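Local coordinates for arsenite methyltransferase (Chlamydomonas reinhardtii, PDB 5EVJ), which probably transfers methyl groups from S-adenosylmethionine to trivalent arsenic bound to thiols such as glutathione, giving mono-, di- and trimethylated products, at residues M195-V200 with N228-L233; F239-Q244 with A321-S326; Q279-A284 with G341-H346. The protein carries 15 engineered substitutions. One frame throughout, in Å; residues are numbered along the deposited sequence.

Interaction 1: residues M195-V200 with N228-L233; sequences MHFSDV and NDFIRL
F197 of strand 193-202 and F230 of helix 227-237 meet at the CZ corners of their rings, with CZ of F197 3.5 Å from CZ of F230. The next closest approach joins the same F197 CZ to CE1 of F230, at 3.8 Å. Their side chains arrive from opposite directions, and the ring centres end up 5.8 Å apart with the planes inclined at 60°. From the side of F197 the approach is clear, because the F230 atoms lie at the edge of its ring, close to the ring plane. The pair as a whole is oblique, neither a parallel stack nor a T-shaped one, and the small interface is purely apolar and buried.

The second shell begins with M195, two residues back on the same strand and therefore on the same side of the sheet. Its methyl carbon CE sits over the centre of the F197 ring, 3.8 Å above the plane, so one face is packed within the strand while the edge serves the helix. F230 owes its reach to a first torsion of 161°, which swings CG away from the backbone N and sends the ring toward the strand; Y201 and Y271 also meet this ring.

Strand 193-202 runs inside the central sheet of a Rossmann-like methyltransferase fold, between the parallel strand 163-169 and the antiparallel strand 266-274, where F197 exchanges backbone hydrogen bonds with Y271. Helix 227-237 packs against this sheet, and beside it L233 touches helix 178-188, which M195 reaches through A185.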
loop_
_atom_site.group_PDB
_atom_site.type_symbol
_atom_site.label_atom_id
_atom_site.label_comp_id
_atom_site.label_asym_id
_atom_site.label_seq_id
_atom_site.Cartn_x
_atom_site.Cartn_y
_atom_site.Cartn_z
ATOM N N MET A 195 1.601 5.231 -1.553
ATOM C CA MET A 195 2.148 4.045 -0.944
ATOM C C MET A 195 0.997 3.215 -0.433
ATOM O O MET A 195 0.243 3.667 0.364
ATOM C CB MET A 195 3.091 4.379 0.191
ATOM C CG MET A 195 3.698 3.107 0.803
ATOM S SD MET A 195 5.089 3.570 1.884
ATOM C CE MET A 195 5.518 1.907 2.442
ATOM N N HIS A 196 0.883 1.987 -0.904
ATOM C CA HIS A 196 -0.211 1.097 -0.666
ATOM C C HIS A 196 0.436 -0.220 -0.199
ATOM O O HIS A 196 1.067 -0.919 -0.982
ATOM C CB HIS A 196 -0.948 0.868 -1.941
ATOM C CG HIS A 196 -2.257 0.180 -1.799
ATOM N ND1 HIS A 196 -2.369 -1.193 -1.635
ATOM C CD2 HIS A 196 -3.523 0.639 -1.934
ATOM C CE1 HIS A 196 -3.641 -1.538 -1.625
ATOM N NE2 HIS A 196 -4.360 -0.441 -1.748
ATOM N N PHE A 197 0.231 -0.600 1.048
ATOM C CA PHE A 197 1.013 -1.708 1.618
ATOM C C PHE A 197 0.317 -2.366 2.815
ATOM O O PHE A 197 -0.555 -1.751 3.457
ATOM C CB PHE A 197 2.396 -1.172 1.988
ATOM C CG PHE A 197 2.453 -0.430 3.265
ATOM C CD1 PHE A 197 1.896 0.832 3.397
ATOM C CD2 PHE A 197 3.140 -0.988 4.343
ATOM C CE1 PHE A 197 1.991 1.553 4.605
ATOM C CE2 PHE A 197 3.276 -0.315 5.523
ATOM C CZ PHE A 197 2.674 0.958 5.671
ATOM N N SER A 198 0.641 -3.620 3.065
ATOM C CA SER A 198 0.052 -4.335 4.167
ATOM C C SER A 198 1.146 -4.695 5.144
ATOM O O SER A 198 2.307 -4.914 4.760
ATOM C CB SER A 198 -0.702 -5.593 3.684
ATOM O OG SER A 198 0.193 -6.441 2.969
ATOM N N ASP A 199 0.793 -4.693 6.415
ATOM C CA ASP A 199 1.763 -5.050 7.420
ATOM C C ASP A 199 1.003 -5.393 8.687
ATOM O O ASP A 199 -0.248 -5.323 8.748
ATOM C CB ASP A 199 2.801 -3.929 7.628
ATOM C CG ASP A 199 4.204 -4.475 8.037
ATOM O OD1 ASP A 199 4.257 -5.538 8.674
ATOM O OD2 ASP A 199 5.271 -3.861 7.734
ATOM N N VAL A 200 1.735 -5.790 9.701
ATOM C CA VAL A 200 1.074 -6.177 10.944
ATOM C C VAL A 200 1.197 -5.075 11.997
ATOM O O VAL A 200 2.255 -4.504 12.195
ATOM C CB VAL A 200 1.628 -7.503 11.454
ATOM C CG1 VAL A 200 1.058 -7.792 12.836
ATOM C CG2 VAL A 200 1.243 -8.615 10.492
ATOM N N ASN A 228 -1.498 3.568 16.120
ATOM C CA ASN A 228 -1.593 5.024 16.096
ATOM C C ASN A 228 -0.167 5.567 16.111
ATOM O O ASN A 228 0.064 6.680 15.716
ATOM C CB ASN A 228 -2.393 5.608 17.269
ATOM C CG ASN A 228 -3.899 5.477 17.084
ATOM O OD1 ASN A 228 -4.390 5.745 16.010
ATOM N ND2 ASN A 228 -4.651 5.070 18.163
ATOM N N ASP A 229 0.805 4.811 16.598
ATOM C CA ASP A 229 2.188 5.302 16.543
ATOM C C ASP A 229 2.690 5.239 15.094
ATOM O O ASP A 229 3.448 6.060 14.671
ATOM C CB ASP A 229 3.158 4.529 17.487
ATOM C CG ASP A 229 2.981 4.880 18.929
ATOM O OD1 ASP A 229 2.433 5.979 19.258
ATOM O OD2 ASP A 229 3.426 4.071 19.758
ATOM N N PHE A 230 2.253 4.246 14.332
ATOM C CA PHE A 230 2.609 4.193 12.953
ATOM C C PHE A 230 2.073 5.414 12.214
ATOM O O PHE A 230 2.799 6.078 11.411
ATOM C CB PHE A 230 2.152 2.895 12.283
ATOM C CG PHE A 230 2.097 3.015 10.799
ATOM C CD1 PHE A 230 3.280 2.967 10.044
ATOM C CD2 PHE A 230 0.887 3.343 10.161
ATOM C CE1 PHE A 230 3.214 3.169 8.671
ATOM C CE2 PHE A 230 0.824 3.529 8.772
ATOM C CZ PHE A 230 1.988 3.459 8.048
ATOM N N ILE A 231 0.816 5.706 12.470
ATOM C CA ILE A 231 0.149 6.843 11.822
ATOM C C ILE A 231 0.959 8.141 12.057
ATOM O O ILE A 231 1.205 8.930 11.115
ATOM C CB ILE A 231 -1.378 6.997 12.260
ATOM C CG1 ILE A 231 -2.210 5.772 11.731
ATOM C CG2 ILE A 231 -1.998 8.359 11.784
ATOM C CD1 ILE A 231 -3.703 5.742 12.141
ATOM N N ARG A 232 1.372 8.328 13.294
ATOM C CA ARG A 232 2.189 9.480 13.685
ATOM C C ARG A 232 3.491 9.573 12.853
ATOM O O ARG A 232 3.849 10.657 12.401
ATOM C CB ARG A 232 2.570 9.451 15.207
ATOM C CG ARG A 232 1.343 9.563 16.166
ATOM C CD ARG A 232 1.670 9.366 17.671
ATOM N NE ARG A 232 0.552 9.820 18.535
ATOM C CZ ARG A 232 -0.206 9.033 19.343
ATOM N NH1 ARG A 232 0.036 7.738 19.459
ATOM N NH2 ARG A 232 -1.169 9.573 20.121
ATOM N N LEU A 233 4.187 8.450 12.715
ATOM C CA LEU A 233 5.461 8.407 12.005
ATOM C C LEU A 233 5.142 8.675 10.534
ATOM O O LEU A 233 5.733 9.553 9.924
ATOM C CB LEU A 233 6.079 7.050 12.186
ATOM C CG LEU A 233 7.354 6.728 11.413
ATOM C CD1 LEU A 233 8.563 7.662 11.765
ATOM C CD2 LEU A 233 7.647 5.222 11.605
#

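Interaction 2: residues F239-Q244 with A321-S326. Engineered in segment 321-326: A321 (natural residue Cys).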
loop_
_atom_site.group_PDB
_atom_site.type_symbol
_atom_site.label_atom_id
_atom_site.label_comp_id
_atom_site.label_asym_id
_atom_site.label_seq_id
_atom_site.Cartn_x
_atom_site.Cartn_y
_atom_site.Cartn_z
ATOM N N PHE A 239 3.025 11.980 4.927
ATOM C CA PHE A 239 1.760 11.264 4.725
ATOM C C PHE A 239 0.763 11.691 5.815
ATOM O O PHE A 239 0.618 11.031 6.864
ATOM C CB PHE A 239 1.987 9.773 4.786
ATOM C CG PHE A 239 2.773 9.240 3.616
ATOM C CD1 PHE A 239 2.320 9.452 2.299
ATOM C CD2 PHE A 239 3.992 8.563 3.813
ATOM C CE1 PHE A 239 3.042 8.931 1.222
ATOM C CE2 PHE A 239 4.726 8.072 2.723
ATOM C CZ PHE A 239 4.238 8.245 1.439
ATOM N N THR A 240 0.063 12.797 5.574
ATOM C CA THR A 240 -0.677 13.437 6.625
ATOM C C THR A 240 -1.942 12.735 7.043
ATOM O O THR A 240 -2.449 13.029 8.117
ATOM C CB THR A 240 -0.954 14.835 6.212
ATOM O OG1 THR A 240 0.271 15.358 5.729
ATOM C CG2 THR A 240 -1.494 15.705 7.382
ATOM N N ASP A 241 -2.474 11.824 6.208
ATOM C CA ASP A 241 -3.781 11.188 6.533
ATOM C C ASP A 241 -3.865 9.781 6.030
ATOM O O ASP A 241 -4.591 9.495 5.075
ATOM C CB ASP A 241 -4.908 12.062 6.063
ATOM C CG ASP A 241 -6.308 11.447 6.328
ATOM O OD1 ASP A 241 -6.492 10.617 7.260
ATOM O OD2 ASP A 241 -7.253 11.783 5.593
ATOM N N PRO A 242 -3.076 8.886 6.638
ATOM C CA PRO A 242 -3.147 7.483 6.316
ATOM C C PRO A 242 -4.570 6.965 6.375
ATOM O O PRO A 242 -5.295 7.364 7.229
ATOM C CB PRO A 242 -2.338 6.803 7.454
ATOM C CG PRO A 242 -1.365 7.826 7.875
ATOM C CD PRO A 242 -2.226 9.095 7.828
ATOM N N ARG A 243 -4.937 6.066 5.467
ATOM C CA ARG A 243 -6.285 5.525 5.405
ATOM C C ARG A 243 -6.157 4.042 5.413
ATOM O O ARG A 243 -5.332 3.463 4.730
ATOM C CB ARG A 243 -6.991 5.967 4.122
ATOM C CG ARG A 243 -7.311 7.452 4.046
ATOM C CD ARG A 243 -8.586 7.853 4.789
ATOM N NE ARG A 243 -8.716 9.314 4.701
ATOM C CZ ARG A 243 -9.563 9.924 3.880
ATOM N NH1 ARG A 243 -10.368 9.201 3.134
ATOM N NH2 ARG A 243 -9.619 11.252 3.823
ATOM N N GLN A 244 -6.992 3.432 6.208
ATOM C CA GLN A 244 -7.021 2.011 6.404
ATOM C C GLN A 244 -7.967 1.407 5.332
ATOM O O GLN A 244 -9.166 1.739 5.248
ATOM C CB GLN A 244 -7.491 1.800 7.855
ATOM C CG GLN A 244 -7.962 0.397 8.137
ATOM C CD GLN A 244 -8.168 0.151 9.620
ATOM O OE1 GLN A 244 -7.322 0.496 10.448
ATOM N NE2 GLN A 244 -9.313 -0.444 9.960
ATOM N N ALA A 321 -14.804 15.341 2.171
ATOM C CA ALA A 321 -13.805 16.317 2.656
ATOM C C ALA A 321 -12.691 16.587 1.597
ATOM O O ALA A 321 -12.562 15.830 0.635
ATOM C CB ALA A 321 -13.229 15.861 3.962
ATOM N N GLY A 322 -11.921 17.675 1.761
ATOM C CA GLY A 322 -10.703 17.994 0.931
ATOM C C GLY A 322 -9.815 16.783 0.676
ATOM O O GLY A 322 -9.404 16.494 -0.491
ATOM N N ASN A 323 -9.605 16.009 1.724
ATOM C CA ASN A 323 -8.620 14.934 1.641
ATOM C C ASN A 323 -9.082 13.904 0.686
ATOM O O ASN A 323 -8.362 13.516 -0.252
ATOM C CB ASN A 323 -8.310 14.281 3.013
ATOM C CG ASN A 323 -7.350 15.122 3.871
ATOM O OD1 ASN A 323 -6.863 16.197 3.449
ATOM N ND2 ASN A 323 -7.071 14.629 5.086
ATOM N N THR A 324 -10.275 13.413 0.954
ATOM C CA THR A 324 -10.880 12.395 0.154
ATOM C C THR A 324 -11.023 12.930 -1.287
ATOM O O THR A 324 -10.756 12.181 -2.211
ATOM C CB THR A 324 -12.289 12.080 0.717
ATOM O OG1 THR A 324 -12.116 11.396 1.978
ATOM C CG2 THR A 324 -13.023 11.166 -0.288
ATOM N N ALA A 325 -11.440 14.190 -1.470
ATOM C CA ALA A 325 -11.551 14.723 -2.853
ATOM C C ALA A 325 -10.169 14.665 -3.567
ATOM O O ALA A 325 -10.077 14.419 -4.765
ATOM C CB ALA A 325 -12.128 16.150 -2.886
ATOM N N SER A 326 -9.101 14.906 -2.821
ATOM C CA SER A 326 -7.748 14.870 -3.361
ATOM C C SER A 326 -7.387 13.426 -3.695
ATOM O O SER A 326 -6.751 13.164 -4.734
ATOM C CB SER A 326 -6.708 15.442 -2.315
ATOM O OG SER A 326 -6.814 16.861 -2.229
#
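D241 and N323 mark the closest approach of the two backbones, their CA atoms 7.8 Å apart. Residues 239-242 form the loop that brings the chain from helix 227-237 into strand 243-249, which starts at R243. Across from it, A321, an engineered alanine in place of a natural cysteine, holds the N-cap position, and N323 and T324 lie in the first turn of helix 322-329, where A325 N bonds to A321 O.

Four polar side chains bridge the space between these backbones. OD2 of D241 is the hub, gripped by three N-H groups. The amide ND2 of N323 reaches it at 2.9 Å, coming from above the carboxylate plane, while R243 clasps the same oxygen side-on through NE and NH2, the salt-bridge distance from NH2 to OD2 being 3.0 Å. A bend of the arginine chain at chi2 (-82°) brings NE and NH2 against that oxygen.

Strand 243-249 is an outermost strand of the mixed sheet within this chain, in the 3-2-1-4-5-7-6 order of class I methyltransferases; the contact thus joins the edge of the catalytic fold to the C-terminal part of the chain.

At the other end of the guanidinium, NH1 and NH2 converge on OG1 of T324, at 3.0 Å from NH1, with the hydroxyl oxygen close to the guanidinium plane. The arginine is therefore held along two of its edges, which should fix its rotation, and D307 brings a second carboxylate to the guanidinium, in a salt bridge with NH1. N323 CB lies 3.4 Å from R243 NH2. The amide is engaged at both ends, as its OD1 accepts from the backbone N of E281.

Interaction 3: residues Q279-A284 with G341-H346. Engineered in segment 279-284: A284 (natural residue Cys).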
loop_
_atom_site.group_PDB
_atom_site.type_symbol
_atom_site.label_atom_id
_atom_site.label_comp_id
_atom_site.label_asym_id
_atom_site.label_seq_id
_atom_site.Cartn_x
_atom_site.Cartn_y
_atom_site.Cartn_z
ATOM N N GLN A 279 -1.884 19.469 -0.141
ATOM C CA GLN A 279 -3.333 19.265 -0.096
ATOM C C GLN A 279 -3.837 18.442 1.079
ATOM O O GLN A 279 -5.014 18.568 1.412
ATOM C CB GLN A 279 -3.816 18.545 -1.387
ATOM C CG GLN A 279 -3.542 19.313 -2.697
ATOM C CD GLN A 279 -4.481 20.526 -2.836
ATOM O OE1 GLN A 279 -4.137 21.584 -2.391
ATOM N NE2 GLN A 279 -5.716 20.338 -3.352
ATOM N N ILE A 280 -3.003 17.562 1.658
ATOM C CA ILE A 280 -3.516 16.552 2.550
ATOM C C ILE A 280 -3.396 17.108 3.992
ATOM O O ILE A 280 -2.305 17.527 4.402
ATOM C CB ILE A 280 -2.797 15.170 2.430
ATOM C CG1 ILE A 280 -2.840 14.564 0.991
ATOM C CG2 ILE A 280 -3.419 14.167 3.383
ATOM C CD1 ILE A 280 -4.226 14.611 0.350
ATOM N N GLU A 281 -4.519 17.206 4.712
ATOM C CA GLU A 281 -4.561 17.959 6.010
ATOM C C GLU A 281 -4.770 16.980 7.097
ATOM O O GLU A 281 -5.086 15.829 6.819
ATOM C CB GLU A 281 -5.661 19.026 6.016
ATOM C CG GLU A 281 -5.372 20.123 5.002
ATOM C CD GLU A 281 -6.469 21.158 4.931
ATOM O OE1 GLU A 281 -7.386 21.001 4.106
ATOM O OE2 GLU A 281 -6.385 22.224 5.606
ATOM N N ASP A 282 -4.545 17.364 8.336
ATOM C CA ASP A 282 -4.726 16.388 9.417
ATOM C C ASP A 282 -6.099 16.434 10.004
ATOM O O ASP A 282 -6.298 15.896 11.052
ATOM C CB ASP A 282 -3.699 16.563 10.565
ATOM C CG ASP A 282 -3.689 17.992 11.182
ATOM O OD1 ASP A 282 -4.607 18.829 10.954
ATOM O OD2 ASP A 282 -2.737 18.290 11.984
ATOM N N LEU A 283 -7.055 17.065 9.351
ATOM C CA LEU A 283 -8.465 16.793 9.731
ATOM C C LEU A 283 -9.231 16.716 8.433
ATOM O O LEU A 283 -8.774 17.248 7.411
ATOM C CB LEU A 283 -9.060 17.929 10.597
ATOM C CG LEU A 283 -8.513 18.076 12.060
ATOM C CD1 LEU A 283 -9.076 19.368 12.670
ATOM C CD2 LEU A 283 -8.806 16.905 13.000
ATOM N N ALA A 284 -10.419 16.106 8.490
ATOM C CA ALA A 284 -11.377 16.208 7.431
ATOM C C ALA A 284 -11.887 17.649 7.420
ATOM O O ALA A 284 -12.530 18.075 8.387
ATOM C CB ALA A 284 -12.540 15.209 7.729
ATOM N N GLY A 341 -16.947 21.169 -7.467
ATOM C CA GLY A 341 -16.533 22.133 -6.475
ATOM C C GLY A 341 -15.043 22.335 -6.537
ATOM O O GLY A 341 -14.369 21.853 -7.444
ATOM N N ASP A 342 -14.514 23.075 -5.568
ATOM C CA ASP A 342 -13.091 23.224 -5.424
ATOM C C ASP A 342 -12.805 23.740 -4.006
ATOM O O ASP A 342 -13.627 23.582 -3.104
ATOM C CB ASP A 342 -12.578 24.153 -6.517
ATOM C CG ASP A 342 -13.165 25.511 -6.411
ATOM O OD1 ASP A 342 -13.712 25.847 -5.325
ATOM O OD2 ASP A 342 -13.089 26.248 -7.402
ATOM N N ARG A 343 -11.626 24.315 -3.791
ATOM C CA ARG A 343 -11.202 24.659 -2.450
ATOM C C ARG A 343 -11.169 26.160 -2.281
ATOM O O ARG A 343 -10.562 26.618 -1.360
ATOM C CB ARG A 343 -9.823 24.035 -2.115
ATOM C CG ARG A 343 -9.835 22.537 -1.947
ATOM C CD ARG A 343 -8.607 22.223 -1.075
ATOM N NE ARG A 343 -8.329 20.800 -0.976
ATOM C CZ ARG A 343 -7.485 20.234 -0.103
ATOM N NH1 ARG A 343 -6.771 20.988 0.791
ATOM N NH2 ARG A 343 -7.313 18.891 -0.158
ATOM N N ALA A 344 -11.859 26.939 -3.117
ATOM C CA ALA A 344 -11.853 28.422 -2.942
ATOM C C ALA A 344 -12.556 28.922 -1.676
ATOM O O ALA A 344 -12.356 30.065 -1.231
ATOM C CB ALA A 344 -12.356 29.165 -4.187
ATOM N N VAL A 345 -13.390 28.085 -1.093
ATOM C CA VAL A 345 -14.130 28.540 0.053
ATOM C C VAL A 345 -14.104 27.438 1.020
ATOM O O VAL A 345 -14.469 26.320 0.681
ATOM C CB VAL A 345 -15.633 28.934 -0.228
ATOM C CG1 VAL A 345 -16.284 29.340 1.104
ATOM C CG2 VAL A 345 -15.768 30.070 -1.296
ATOM N N HIS A 346 -13.680 27.776 2.240
ATOM C CA HIS A 346 -13.641 26.811 3.339
ATOM C C HIS A 346 -14.879 26.967 4.216
ATOM O O HIS A 346 -15.261 28.108 4.615
ATOM C CB HIS A 346 -12.317 27.038 4.126
ATOM C CG HIS A 346 -12.171 26.224 5.365
ATOM N ND1 HIS A 346 -11.941 24.868 5.345
ATOM C CD2 HIS A 346 -12.169 26.583 6.663
ATOM C CE1 HIS A 346 -11.858 24.408 6.585
ATOM N NE2 HIS A 346 -11.993 25.440 7.399
#
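R343 reaches out as an almost straight chain from the loop between strands 337-340 and 348-349, and lays its guanidinium against Q279 and E281 of the loop after strand 266-274, in a surface contact. The amide of Q279 lies over one face, the two planes only 26° apart, with NE2 3.5 Å above the guanidinium plane and shifted toward its rim. A bend at chi2 (-73°) folds the glutamine back over the arginine, while NE2 hydrogen-bonds to OE1 of E330. At the edge, both terminal nitrogens point to a single backbone oxygen: NH2 of R343 donates to Q279 O at 2.8 Å, whereas the bond from NH1 is weak. One residue thus supplies both a flat cover and an acceptor.

E281 runs past R343 in the opposite direction. Its OE1 comes within 3.4 Å of R343 NH1 but stands well out of the guanidinium plane, making a salt bridge of charge alone; OE1 also hydrogen-bonds with the hydroxyl of Y287. D342 OD1 accepts from A344 N in an Asx turn that spans R343.

Placing a leucine at R343 would probably leave Q279 O without its donors across the contact and the charge of E281 without its mate.

The N-H groups are directed at a backbone carbonyl, with a weak further bond to S326 OG; the attraction to E281 is not directional and would probably tolerate small shifts of the carboxylate.

In the fold
The three contacts form a series from core to surface. Interaction 1 is buried and wholly apolar, interaction 2 partly buried and polar, and interaction 3, its centre about 24 Å from the centre of the chain, lies at the surface between two irregular loops. Interactions 1 and 2 share the central sheet and the consecutive helix 227-237 and strand 243-249, touching where I231 meets P242 and M195 meets F239. Helix 322-329, part of interaction 2, lies beside interaction 3; the two touch through N323 and E281, and their segments alternate along the chain. An arginine carries each of these outer contacts, but R243 reaches a side-chain hydroxyl across interaction 2, R343 a backbone carbonyl across interaction 3.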